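Local coordinates for conserved lipoprotein, putative (Clostridium novyi, PDB 4L1N) that is of unknown function but, as a putative conserved lipoprotein of the DUF4652 family, is probably anchored to the cell membrane, at residues K49-K54 and L109-D114. Numbering follows the deposited sequence.
Sequences KKMFLK and LDLDQD
Phe52 and Leu111 face each other as a non-hydrogen-bonded pair of an antiparallel β-ladder that joins the first modelled strand, 49-56, to the end of strand 105-111. One step along the ladder, Leu53 and Asp110 form a hydrogen-bonded pair, followed by the non-hydrogen-bonded pair Lys54-Leu109: Leu53 N donates to Asp110 O at 2.7 Å, and Asp110 N returns a straighter bond to Leu53 O. Where strand 105-111 ends, Asp112 N still reaches Met51 O at 2.9 Å, extending the pairing by one bond. On the buried side, Leu111 sets its CD1 methyl over one face of the Phe52 ring, 3.8 Å from the ring centroid, in a CH-pi contact displaced toward CZ. The same methyl meets CE of selenomethionine Met51, whose side chain runs alongside, and all three side chains pack on Ile135 of strand 130-137. Leu109 CB lies 3.8 Å from Phe52 CD2. On the reverse side, Asp112 holds its carboxylate anti to the backbone N (chi1 -173°), which lays the group across the isobutyl end of Leu53. Lys50, centre of an inverse gamma turn, reaches forward to give NZ to Phe52 O and also to Thr155 O. Alternating hydrogen-bonded and non-hydrogen-bonded pairs mark an antiparallel sheet, here with Phe52, Leu109 and Leu111 on its inner face, in a family assigned to the β-propeller clan.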
loop_
_atom_site.group_PDB
_atom_site.type_symbol
_atom_site.label_atom_id
_atom_site.label_comp_id
_atom_site.label_asym_id
_atom_site.label_seq_id
_atom_site.Cartn_x
_atom_site.Cartn_y
_atom_site.Cartn_z
ATOM N N LYS A 49 -1.572 13.163 6.934
ATOM C CA LYS A 49 -1.062 13.978 5.837
ATOM C C LYS A 49 -1.659 13.520 4.522
ATOM O O LYS A 49 -1.769 12.317 4.286
ATOM C CB LYS A 49 0.478 13.888 5.774
ATOM C CG LYS A 49 1.181 14.703 6.856
ATOM C CD LYS A 49 2.655 14.344 6.999
ATOM C CE LYS A 49 3.295 15.064 8.165
ATOM N NZ LYS A 49 4.779 14.952 8.139
ATOM N N LYS A 50 -2.008 14.476 3.649
ATOM C CA LYS A 50 -2.535 14.198 2.312
ATOM C C LYS A 50 -1.387 13.686 1.425
ATOM O O LYS A 50 -0.668 14.472 0.786
ATOM C CB LYS A 50 -3.190 15.452 1.735
ATOM C CG LYS A 50 -4.450 15.160 0.960
ATOM C CD LYS A 50 -4.252 15.363 -0.520
ATOM C CE LYS A 50 -5.585 15.420 -1.211
ATOM N NZ LYS A 50 -6.152 14.071 -1.440
HETATM N N MSE A 51 -1.165 12.362 1.477
HETATM C CA MSE A 51 -0.099 11.676 0.748
HETATM C C MSE A 51 -0.496 11.311 -0.651
HETATM O O MSE A 51 0.372 11.194 -1.525
HETATM C CB MSE A 51 0.286 10.398 1.461
HETATM C CG MSE A 51 1.320 10.585 2.536
HETATM SE SE MSE A 51 1.986 8.832 2.970
HETATM C CE MSE A 51 3.497 8.754 1.734
ATOM N N PHE A 52 -1.803 11.064 -0.844
ATOM C CA PHE A 52 -2.393 10.610 -2.093
ATOM C C PHE A 52 -3.374 11.609 -2.672
ATOM O O PHE A 52 -4.061 12.327 -1.945
ATOM C CB PHE A 52 -3.097 9.264 -1.867
ATOM C CG PHE A 52 -2.154 8.117 -1.596
ATOM C CD1 PHE A 52 -1.724 7.839 -0.304
ATOM C CD2 PHE A 52 -1.693 7.314 -2.633
ATOM C CE1 PHE A 52 -0.858 6.781 -0.057
ATOM C CE2 PHE A 52 -0.823 6.257 -2.384
ATOM C CZ PHE A 52 -0.434 5.982 -1.097
ATOM N N LEU A 53 -3.425 11.643 -4.002
ATOM C CA LEU A 53 -4.292 12.503 -4.790
ATOM C C LEU A 53 -5.388 11.647 -5.405
ATOM O O LEU A 53 -5.081 10.606 -5.996
ATOM C CB LEU A 53 -3.482 13.227 -5.879
ATOM C CG LEU A 53 -2.258 14.040 -5.453
ATOM C CD1 LEU A 53 -1.444 14.455 -6.668
ATOM C CD2 LEU A 53 -2.650 15.264 -4.647
ATOM N N LYS A 54 -6.662 12.033 -5.222
ATOM C CA LYS A 54 -7.755 11.266 -5.805
ATOM C C LYS A 54 -7.957 11.752 -7.249
ATOM O O LYS A 54 -8.196 12.945 -7.469
ATOM C CB LYS A 54 -9.038 11.393 -4.959
ATOM C CG LYS A 54 -10.164 10.528 -5.486
ATOM C CD LYS A 54 -11.510 10.836 -4.887
ATOM C CE LYS A 54 -12.556 9.987 -5.575
ATOM N NZ LYS A 54 -13.952 10.442 -5.309
ATOM N N LEU A 109 -5.707 6.548 -6.585
ATOM C CA LEU A 109 -4.980 7.262 -5.550
ATOM C C LEU A 109 -3.531 7.308 -5.966
ATOM O O LEU A 109 -2.888 6.264 -6.121
ATOM C CB LEU A 109 -5.129 6.608 -4.177
ATOM C CG LEU A 109 -6.473 6.629 -3.478
ATOM C CD1 LEU A 109 -6.351 5.917 -2.130
ATOM C CD2 LEU A 109 -6.997 8.045 -3.264
ATOM N N ASP A 110 -3.032 8.513 -6.201
ATOM C CA ASP A 110 -1.665 8.704 -6.650
ATOM C C ASP A 110 -0.825 9.349 -5.612
ATOM O O ASP A 110 -1.227 10.333 -5.007
ATOM C CB ASP A 110 -1.621 9.562 -7.911
ATOM C CG ASP A 110 -1.962 8.826 -9.178
ATOM O OD1 ASP A 110 -2.298 7.619 -9.096
ATOM O OD2 ASP A 110 -1.878 9.448 -10.257
ATOM N N LEU A 111 0.387 8.852 -5.470
ATOM C CA LEU A 111 1.345 9.400 -4.546
ATOM C C LEU A 111 1.780 10.782 -5.004
ATOM O O LEU A 111 2.289 10.932 -6.117
ATOM C CB LEU A 111 2.522 8.436 -4.496
ATOM C CG LEU A 111 3.280 8.285 -3.194
ATOM C CD1 LEU A 111 2.356 8.042 -2.016
ATOM C CD2 LEU A 111 4.271 7.184 -3.327
ATOM N N ASP A 112 1.471 11.807 -4.188
ATOM C CA ASP A 112 1.856 13.212 -4.390
ATOM C C ASP A 112 3.342 13.291 -4.079
ATOM O O ASP A 112 3.733 13.121 -2.920
ATOM C CB ASP A 112 1.025 14.126 -3.463
ATOM C CG ASP A 112 1.154 15.633 -3.629
ATOM O OD1 ASP A 112 1.991 16.078 -4.449
ATOM O OD2 ASP A 112 0.408 16.369 -2.942
ATOM N N GLN A 113 4.167 13.421 -5.125
ATOM C CA GLN A 113 5.626 13.471 -5.037
ATOM C C GLN A 113 6.194 14.157 -6.258
ATOM O O GLN A 113 5.669 13.988 -7.361
ATOM C CB GLN A 113 6.242 12.072 -4.859
ATOM C CG GLN A 113 5.673 10.985 -5.766
ATOM C CD GLN A 113 6.459 9.705 -5.729
ATOM O OE1 GLN A 113 7.328 9.474 -4.865
ATOM N NE2 GLN A 113 6.170 8.845 -6.684
ATOM N N ASP A 114 7.255 14.948 -6.052
ATOM C CA ASP A 114 7.904 15.764 -7.094
ATOM C C ASP A 114 8.751 14.919 -8.039
ATOM O O ASP A 114 8.847 15.233 -9.228
ATOM C CB ASP A 114 8.757 16.863 -6.450
ATOM C CG ASP A 114 8.036 17.576 -5.316
ATOM O OD1 ASP A 114 7.065 18.335 -5.608
ATOM O OD2 ASP A 114 8.400 17.333 -4.131
#